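Local coordinates for protein phenol hydroxylase component phN (Pseudomonas stutzeri, PDB 3U52) that probably hydroxylates phenol and related aromatics with molecular oxygen at a diiron centre, as the large subunit of a multicomponent phenol hydroxylase, at residues A91-A96 with Y282-K287; K71-F76 with S142-H147; K328-H333 with D370-P375. One frame throughout, in Å; residues are numbered along the deposited sequence.

Overall arrangement
From the N terminus, helix 58-81 supplies 71-76, and 91-96 lies at the next helix, 94-103. Helix 125-155 then provides 142-147, closing contact 2 over 65 mostly helical residues. Contact 1 closes at 282-287, at the end of helix 254-283, after 185 intervening residues. The two loops therefore cross, their segments alternating along the chain, although their nearest atoms stay about 10 Å apart. Contact 3 follows in series: 328-333 meets 370-375 across 36 residues, joining helix 331-342 to helix 369-385. Contacts 1 and 3 touch through a probable hydrogen bond, Tyr-282 OH to His-333 ND1 at 2.7 Å, whereas contacts 2 and 3 lie about 37 Å apart between centres.

Contact 1 (A91-A96 with Y282-K287); sequences ARYVNA and YMLPNK
Tyr-93 packs against Pro-285 through CB and against Leu-284 through one edge of its ring. Its CB lies 3.7 Å from CD of Pro-285, which arrives near the plane of the aromatic ring. Beyond CB, the ring is set anti to the backbone N (chi1 166°), and this carries it alongside Leu-284, the two side chains pointing the same way. Ring atoms CD1 and CE1 then form the edge that receives Leu-284 CD2, with CE1 to CD2 at 3.8 Å. At the tip, OH passes beyond both segments and hydrogen-bonds Asp-219. These contacts join the N-terminal part of helix 94-103 to the C-terminal end of helix 254-283 in the largely helical fold of the diiron hydroxylases; Leu-284 and Pro-285 belong to the loop that follows helix 254-283. Met-283 covers the other part of the junction. Its CB is 4.5 Å from Ala-96 CB, and the chain runs extended beyond CG to bring SD within 3.8 Å of Asn-95 O, while CE reaches 4.2 Å from Asn-95 CB. The carbonyl O of Met-283 comes 3.7 Å from Tyr-93 CA; it is buried here and has no hydrogen-bond partner in the model. Asn-95 turns its amide back on its own segment, ND2 donating to Arg-92 O at 2.9 Å, an oxygen that also accepts from the backbone N of Asn-95, both donors on the same face of the carbonyl plane. Arg-92 slides past Pro-285 in the opposite direction, NH2 resting 3.8 Å from CB of the proline, while its NH1 forms a salt bridge with Glu-357, which also pairs with Lys-287.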
# COMPACT_ATOMS: atom_id res chain seq x y z
N ALA A 91 -23.06 -8.95 -7.96
CA ALA A 91 -23.21 -7.58 -8.45
C ALA A 91 -24.38 -6.83 -7.76
O ALA A 91 -24.37 -5.59 -7.78
CB ALA A 91 -23.37 -7.56 -9.93
N ARG A 92 -25.34 -7.55 -7.14
CA ARG A 92 -26.41 -6.88 -6.38
C ARG A 92 -25.77 -5.96 -5.34
O ARG A 92 -26.33 -4.90 -5.00
CB ARG A 92 -27.35 -7.86 -5.64
CG ARG A 92 -28.30 -8.65 -6.58
CD ARG A 92 -29.23 -9.63 -5.81
NE ARG A 92 -28.44 -10.51 -4.93
CZ ARG A 92 -28.93 -11.31 -3.96
NH1 ARG A 92 -30.24 -11.33 -3.69
NH2 ARG A 92 -28.10 -12.07 -3.23
N TYR A 93 -24.62 -6.37 -4.82
CA TYR A 93 -23.93 -5.63 -3.75
C TYR A 93 -23.59 -4.22 -4.19
O TYR A 93 -23.57 -3.30 -3.37
CB TYR A 93 -22.62 -6.36 -3.31
CG TYR A 93 -21.69 -5.49 -2.46
CD1 TYR A 93 -21.89 -5.35 -1.06
CD2 TYR A 93 -20.66 -4.76 -3.05
CE1 TYR A 93 -21.04 -4.54 -0.30
CE2 TYR A 93 -19.82 -3.95 -2.30
CZ TYR A 93 -19.99 -3.86 -0.95
OH TYR A 93 -19.13 -3.01 -0.27
N VAL A 94 -23.30 -4.01 -5.48
CA VAL A 94 -22.84 -2.70 -5.94
C VAL A 94 -23.95 -1.62 -5.74
O VAL A 94 -23.65 -0.43 -5.60
CB VAL A 94 -22.32 -2.76 -7.36
CG1 VAL A 94 -21.79 -1.38 -7.85
CG2 VAL A 94 -21.23 -3.85 -7.46
N ASN A 95 -25.21 -2.05 -5.66
CA ASN A 95 -26.30 -1.13 -5.34
C ASN A 95 -26.17 -0.38 -4.02
O ASN A 95 -26.62 0.75 -3.93
CB ASN A 95 -27.63 -1.85 -5.52
CG ASN A 95 -27.82 -2.27 -6.98
OD1 ASN A 95 -28.07 -1.44 -7.84
ND2 ASN A 95 -27.63 -3.54 -7.27
N ALA A 96 -25.51 -0.99 -3.05
CA ALA A 96 -25.19 -0.34 -1.80
C ALA A 96 -24.23 0.79 -2.09
O ALA A 96 -24.33 1.84 -1.48
CB ALA A 96 -24.60 -1.29 -0.87
N TYR A 282 -31.36 -5.74 2.95
CA TYR A 282 -31.70 -6.20 1.57
C TYR A 282 -30.60 -6.13 0.51
O TYR A 282 -30.53 -7.00 -0.38
CB TYR A 282 -32.90 -5.39 1.04
CG TYR A 282 -34.21 -5.78 1.68
CD1 TYR A 282 -34.63 -5.21 2.89
CD2 TYR A 282 -35.02 -6.74 1.08
CE1 TYR A 282 -35.82 -5.60 3.52
CE2 TYR A 282 -36.23 -7.15 1.68
CZ TYR A 282 -36.62 -6.57 2.88
OH TYR A 282 -37.81 -7.00 3.42
N MET A 283 -29.78 -5.07 0.54
CA MET A 283 -28.82 -4.88 -0.54
C MET A 283 -27.53 -5.70 -0.39
O MET A 283 -26.80 -5.85 -1.38
CB MET A 283 -28.52 -3.41 -0.78
CG MET A 283 -29.73 -2.55 -1.17
SD MET A 283 -29.01 -0.96 -1.57
CE MET A 283 -30.18 -0.21 -2.64
N LEU A 284 -27.24 -6.20 0.81
CA LEU A 284 -26.03 -7.01 1.01
C LEU A 284 -26.32 -8.51 0.78
O LEU A 284 -27.16 -9.08 1.48
CB LEU A 284 -25.46 -6.79 2.42
CG LEU A 284 -25.13 -5.35 2.86
CD1 LEU A 284 -24.74 -5.32 4.34
CD2 LEU A 284 -24.01 -4.74 1.99
N PRO A 285 -25.66 -9.13 -0.23
CA PRO A 285 -25.81 -10.58 -0.45
C PRO A 285 -25.46 -11.42 0.78
O PRO A 285 -26.27 -12.29 1.17
CB PRO A 285 -24.84 -10.86 -1.63
CG PRO A 285 -24.87 -9.57 -2.42
CD PRO A 285 -24.88 -8.49 -1.33
N ASN A 286 -24.29 -11.15 1.40
CA ASN A 286 -23.96 -11.71 2.72
C ASN A 286 -24.28 -10.72 3.82
O ASN A 286 -23.74 -9.60 3.81
CB ASN A 286 -22.48 -12.18 2.81
CG ASN A 286 -22.11 -13.08 1.64
OD1 ASN A 286 -22.90 -13.95 1.26
ND2 ASN A 286 -20.95 -12.88 1.05
N LYS A 287 -25.11 -11.16 4.78
CA LYS A 287 -25.66 -10.30 5.82
C LYS A 287 -24.68 -10.18 6.98
O LYS A 287 -24.00 -11.15 7.32
CB LYS A 287 -26.99 -10.85 6.39
CG LYS A 287 -28.06 -11.26 5.36
CD LYS A 287 -28.61 -10.07 4.51
CE LYS A 287 -29.49 -10.61 3.35
NZ LYS A 287 -29.88 -9.47 2.40

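Contact 2 (K71-F76 with S142-H147); sequences KLYAIF and SQTQQH
Thr-144 and His-147, one helical turn apart, face Leu-72, Tyr-73 and Phe-76 where two nearly parallel helices of the diiron hydroxylase fold pack together. The local axes come within 11.7 Å and are inclined at 17°. Helix 125-155 also carries the iron ligands Glu-138 and His-141, an E-x-x-H pair, just before this segment. In Thr-144, OG1 sits between the backbone N and the carbonyl carbon (chi1 67°), directed to a hydrogen bond with Arg-140 O, and the methyl is left for the neighbouring helix. That methyl, CG2, meets CD2 of Leu-72 at 3.9 Å, the two side chains crossing at about a right angle, and lies 3.6 Å from Tyr-73 OH. The carbonyl O of the same threonine approaches Phe-76 CE2 at 3.8 Å. Gln-145 turns away from helix 58-81: its NE2 hydrogen-bonds the iron ligand Glu-108, a second-shell position. His-147 closes the turn. Its CB is 4.4 Å from Phe-76 CD2, and one face of its imidazole is met by Gln-143 O, 3.2 Å above the plane and offset to the rim. The ring planes of Tyr-73 and His-147 stand at 70°. Whereas NE2 bonds backbone of another protein's chain, ND1 shares a 2.7 Å hydrogen bond with Tyr-73 OH, which lies near the imidazole plane.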
# COMPACT_ATOMS: atom_id res chain seq x y z
N LYS A 71 -0.50 4.05 2.35
CA LYS A 71 -0.99 2.66 2.45
C LYS A 71 -2.33 2.42 1.75
O LYS A 71 -2.46 1.43 1.03
CB LYS A 71 -0.98 2.15 3.90
CG LYS A 71 0.44 2.13 4.50
CD LYS A 71 0.57 1.30 5.78
CE LYS A 71 -0.27 1.87 6.92
NZ LYS A 71 0.45 1.72 8.26
N LEU A 72 -3.27 3.36 1.94
CA LEU A 72 -4.60 3.34 1.34
C LEU A 72 -4.53 3.36 -0.18
O LEU A 72 -5.18 2.54 -0.81
CB LEU A 72 -5.41 4.56 1.83
CG LEU A 72 -6.87 4.68 1.30
CD1 LEU A 72 -7.78 3.86 2.16
CD2 LEU A 72 -7.38 6.11 1.26
N TYR A 73 -3.77 4.28 -0.76
CA TYR A 73 -3.62 4.38 -2.20
C TYR A 73 -2.89 3.22 -2.88
O TYR A 73 -3.23 2.84 -3.99
CB TYR A 73 -3.01 5.74 -2.61
CG TYR A 73 -4.10 6.79 -2.54
CD1 TYR A 73 -5.01 6.96 -3.60
CD2 TYR A 73 -4.31 7.51 -1.37
CE1 TYR A 73 -6.05 7.91 -3.50
CE2 TYR A 73 -5.35 8.45 -1.26
CZ TYR A 73 -6.21 8.65 -2.33
OH TYR A 73 -7.24 9.58 -2.24
N ALA A 74 -1.93 2.64 -2.18
CA ALA A 74 -1.23 1.42 -2.65
C ALA A 74 -2.24 0.29 -2.80
O ALA A 74 -2.19 -0.46 -3.77
CB ALA A 74 -0.18 0.99 -1.65
N ILE A 75 -3.14 0.18 -1.82
CA ILE A 75 -4.18 -0.86 -1.83
C ILE A 75 -5.19 -0.57 -2.95
O ILE A 75 -5.61 -1.50 -3.68
CB ILE A 75 -4.85 -1.01 -0.44
CG1 ILE A 75 -3.85 -1.59 0.55
CG2 ILE A 75 -6.11 -1.90 -0.50
CD1 ILE A 75 -4.15 -1.44 2.03
N PHE A 76 -5.60 0.70 -3.08
CA PHE A 76 -6.56 1.08 -4.13
C PHE A 76 -6.03 0.76 -5.54
O PHE A 76 -6.82 0.36 -6.44
CB PHE A 76 -6.88 2.60 -4.10
CG PHE A 76 -7.83 3.02 -3.02
CD1 PHE A 76 -8.55 2.11 -2.27
CD2 PHE A 76 -8.05 4.38 -2.80
CE1 PHE A 76 -9.46 2.55 -1.26
CE2 PHE A 76 -8.92 4.84 -1.78
CZ PHE A 76 -9.65 3.92 -1.04
N SER A 142 -14.37 12.69 1.75
CA SER A 142 -14.98 12.99 0.45
C SER A 142 -14.12 12.50 -0.77
O SER A 142 -14.59 11.80 -1.65
CB SER A 142 -15.16 14.52 0.38
OG SER A 142 -15.68 14.88 -0.86
N GLN A 143 -12.87 12.93 -0.81
CA GLN A 143 -11.99 12.64 -1.92
C GLN A 143 -11.57 11.19 -1.98
O GLN A 143 -11.55 10.61 -3.06
CB GLN A 143 -10.78 13.58 -1.84
CG GLN A 143 -11.18 15.08 -1.91
CD GLN A 143 -9.97 15.97 -2.02
OE1 GLN A 143 -8.93 15.68 -1.42
NE2 GLN A 143 -10.08 17.05 -2.80
N THR A 144 -11.22 10.59 -0.86
CA THR A 144 -10.84 9.18 -0.86
C THR A 144 -12.02 8.25 -1.23
O THR A 144 -11.82 7.23 -1.86
CB THR A 144 -10.21 8.73 0.47
OG1 THR A 144 -11.19 8.77 1.49
CG2 THR A 144 -9.04 9.62 0.89
N GLN A 145 -13.24 8.62 -0.86
CA GLN A 145 -14.42 7.94 -1.38
C GLN A 145 -14.57 8.05 -2.90
O GLN A 145 -14.82 7.05 -3.53
CB GLN A 145 -15.70 8.41 -0.63
CG GLN A 145 -15.65 7.91 0.82
CD GLN A 145 -16.69 8.57 1.71
OE1 GLN A 145 -17.60 9.20 1.19
NE2 GLN A 145 -16.56 8.40 3.05
N GLN A 146 -14.33 9.23 -3.50
CA GLN A 146 -14.37 9.34 -4.96
C GLN A 146 -13.34 8.40 -5.58
O GLN A 146 -13.57 7.82 -6.66
CB GLN A 146 -14.06 10.74 -5.47
CG GLN A 146 -15.02 11.81 -5.01
CD GLN A 146 -16.45 11.56 -5.45
OE1 GLN A 146 -16.71 11.21 -6.62
NE2 GLN A 146 -17.40 11.77 -4.53
N HIS A 147 -12.18 8.28 -4.93
CA HIS A 147 -11.11 7.44 -5.47
C HIS A 147 -11.44 5.98 -5.27
O HIS A 147 -11.20 5.18 -6.17
CB HIS A 147 -9.75 7.85 -4.87
CG HIS A 147 -9.31 9.22 -5.32
ND1 HIS A 147 -8.57 10.07 -4.54
CD2 HIS A 147 -9.46 9.84 -6.51
CE1 HIS A 147 -8.32 11.18 -5.21
NE2 HIS A 147 -8.86 11.07 -6.40

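Contact 3 (K328-H333 with D370-P375); sequences KHHLSH and DKYYRP
The ring of Tyr-373 is held between two methylenes: CB of His-333 stands over one face, and CB of its own neighbour Tyr-372 over the opposite one. The His-333 side is a CH-pi contact, CB being 3.5 Å from the centroid of the Tyr-373 ring and 13° off the normal. Together with His-330 they form an aromatic cluster that joins the start of helix 331-342 to helix 369-385, which widens into a pi-type turn at 370-373. Tyr-373 has CG beside its backbone N (chi1 -52°), and this folds the ring back over the preceding residue while its far end reaches across to 328-333. There OH and His-330 ND1 share a 2.8 Å hydrogen bond bent to 150°. ND1 approaches at the edge of the phenol, and OH at the edge of the imidazole, a rim-to-rim meeting with neither ring over the other. His-330, at the N-cap position of helix 331-342, also brings CE1 to 3.9 Å from CD1 of Tyr-372. The imidazole of His-333 is near parallel to the Tyr-373 ring but slid aside, with centroids 4.9 Å apart, and barely overlaps it. A leucine in place of Tyr-373 would probably leave His-330 ND1 without this hydrogen-bond mate and deprive His-333 CB of the flat face beneath it. His-333 ND1 is satisfied by Tyr-282, which would help set the turn of its ring, and Ser-332 OG sits 3.5 Å above the centre of the imidazole.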
# COMPACT_ATOMS: atom_id res chain seq x y z
N LYS A 328 -38.06 -0.48 14.40
CA LYS A 328 -36.94 -1.31 13.97
C LYS A 328 -37.43 -2.64 13.39
O LYS A 328 -36.73 -3.25 12.55
CB LYS A 328 -35.90 -1.52 15.10
CG LYS A 328 -36.32 -2.56 16.17
CD LYS A 328 -35.28 -2.62 17.27
CE LYS A 328 -35.73 -3.54 18.42
NZ LYS A 328 -36.36 -2.75 19.49
N HIS A 329 -38.63 -3.08 13.80
CA HIS A 329 -39.20 -4.34 13.28
C HIS A 329 -39.82 -4.20 11.86
O HIS A 329 -40.24 -5.19 11.27
CB HIS A 329 -40.23 -4.92 14.26
CG HIS A 329 -39.68 -5.13 15.63
ND1 HIS A 329 -38.69 -6.05 15.90
CD2 HIS A 329 -39.96 -4.52 16.80
CE1 HIS A 329 -38.38 -5.99 17.19
NE2 HIS A 329 -39.14 -5.08 17.76
N HIS A 330 -39.90 -2.96 11.36
CA HIS A 330 -40.72 -2.63 10.16
C HIS A 330 -39.95 -1.86 9.10
O HIS A 330 -40.15 -2.05 7.90
CB HIS A 330 -41.91 -1.77 10.60
CG HIS A 330 -42.95 -2.53 11.39
ND1 HIS A 330 -43.79 -3.46 10.81
CD2 HIS A 330 -43.25 -2.52 12.71
CE1 HIS A 330 -44.58 -3.97 11.74
NE2 HIS A 330 -44.28 -3.41 12.89
N LEU A 331 -39.04 -1.00 9.57
CA LEU A 331 -38.38 0.04 8.74
C LEU A 331 -37.78 -0.44 7.41
O LEU A 331 -38.11 0.08 6.33
CB LEU A 331 -37.27 0.67 9.54
CG LEU A 331 -37.08 2.14 9.34
CD1 LEU A 331 -38.40 2.93 9.70
CD2 LEU A 331 -35.97 2.54 10.32
N SER A 332 -36.91 -1.44 7.48
CA SER A 332 -36.22 -1.88 6.26
C SER A 332 -37.17 -2.47 5.22
O SER A 332 -37.00 -2.27 4.02
CB SER A 332 -35.10 -2.86 6.63
OG SER A 332 -35.62 -4.11 7.01
N HIS A 333 -38.20 -3.16 5.70
CA HIS A 333 -39.19 -3.80 4.82
C HIS A 333 -40.12 -2.75 4.14
O HIS A 333 -40.40 -2.84 2.94
CB HIS A 333 -40.01 -4.80 5.65
CG HIS A 333 -39.16 -5.66 6.56
ND1 HIS A 333 -38.19 -6.53 6.08
CD2 HIS A 333 -39.10 -5.73 7.92
CE1 HIS A 333 -37.59 -7.12 7.11
NE2 HIS A 333 -38.13 -6.66 8.23
N ASP A 370 -43.26 -12.47 8.50
CA ASP A 370 -44.20 -13.41 7.89
C ASP A 370 -45.60 -12.86 7.83
O ASP A 370 -46.33 -13.13 6.87
CB ASP A 370 -44.17 -14.76 8.61
CG ASP A 370 -42.88 -15.53 8.32
OD1 ASP A 370 -42.16 -15.18 7.36
OD2 ASP A 370 -42.57 -16.49 9.04
N LYS A 371 -45.97 -12.07 8.84
CA LYS A 371 -47.30 -11.48 8.90
C LYS A 371 -47.51 -10.38 7.85
O LYS A 371 -48.52 -10.36 7.13
CB LYS A 371 -47.56 -10.90 10.29
CG LYS A 371 -49.03 -10.55 10.54
CD LYS A 371 -49.33 -10.35 12.02
CE LYS A 371 -48.82 -11.53 12.91
NZ LYS A 371 -49.15 -11.35 14.37
N TYR A 372 -46.57 -9.44 7.79
CA TYR A 372 -46.77 -8.21 7.00
C TYR A 372 -45.97 -8.15 5.73
O TYR A 372 -46.40 -7.48 4.80
CB TYR A 372 -46.47 -6.94 7.83
CG TYR A 372 -47.29 -6.81 9.08
CD1 TYR A 372 -46.71 -6.98 10.34
CD2 TYR A 372 -48.64 -6.54 9.01
CE1 TYR A 372 -47.47 -6.85 11.51
CE2 TYR A 372 -49.42 -6.43 10.15
CZ TYR A 372 -48.83 -6.60 11.40
OH TYR A 372 -49.65 -6.47 12.51
N TYR A 373 -44.81 -8.81 5.66
CA TYR A 373 -43.91 -8.57 4.53
C TYR A 373 -43.72 -9.70 3.53
O TYR A 373 -43.75 -9.46 2.32
CB TYR A 373 -42.59 -7.87 5.00
CG TYR A 373 -42.91 -6.62 5.82
CD1 TYR A 373 -42.67 -6.57 7.19
CD2 TYR A 373 -43.50 -5.50 5.22
CE1 TYR A 373 -43.03 -5.46 7.95
CE2 TYR A 373 -43.84 -4.37 5.97
CZ TYR A 373 -43.61 -4.35 7.32
OH TYR A 373 -43.98 -3.20 8.00
N ARG A 374 -43.55 -10.92 4.02
CA ARG A 374 -43.45 -12.11 3.16
C ARG A 374 -44.58 -12.17 2.09
O ARG A 374 -44.29 -12.41 0.94
CB ARG A 374 -43.39 -13.38 4.02
CG ARG A 374 -43.15 -14.70 3.23
CD ARG A 374 -43.07 -15.87 4.20
NE ARG A 374 -41.76 -16.00 4.81
CZ ARG A 374 -40.71 -16.56 4.20
NH1 ARG A 374 -40.83 -17.02 2.97
NH2 ARG A 374 -39.53 -16.67 4.83
N PRO A 375 -45.86 -11.94 2.47
CA PRO A 375 -46.94 -11.98 1.47
C PRO A 375 -46.77 -10.95 0.33
O PRO A 375 -47.19 -11.20 -0.77
CB PRO A 375 -48.20 -11.66 2.26
CG PRO A 375 -47.81 -11.58 3.71
CD PRO A 375 -46.35 -11.71 3.85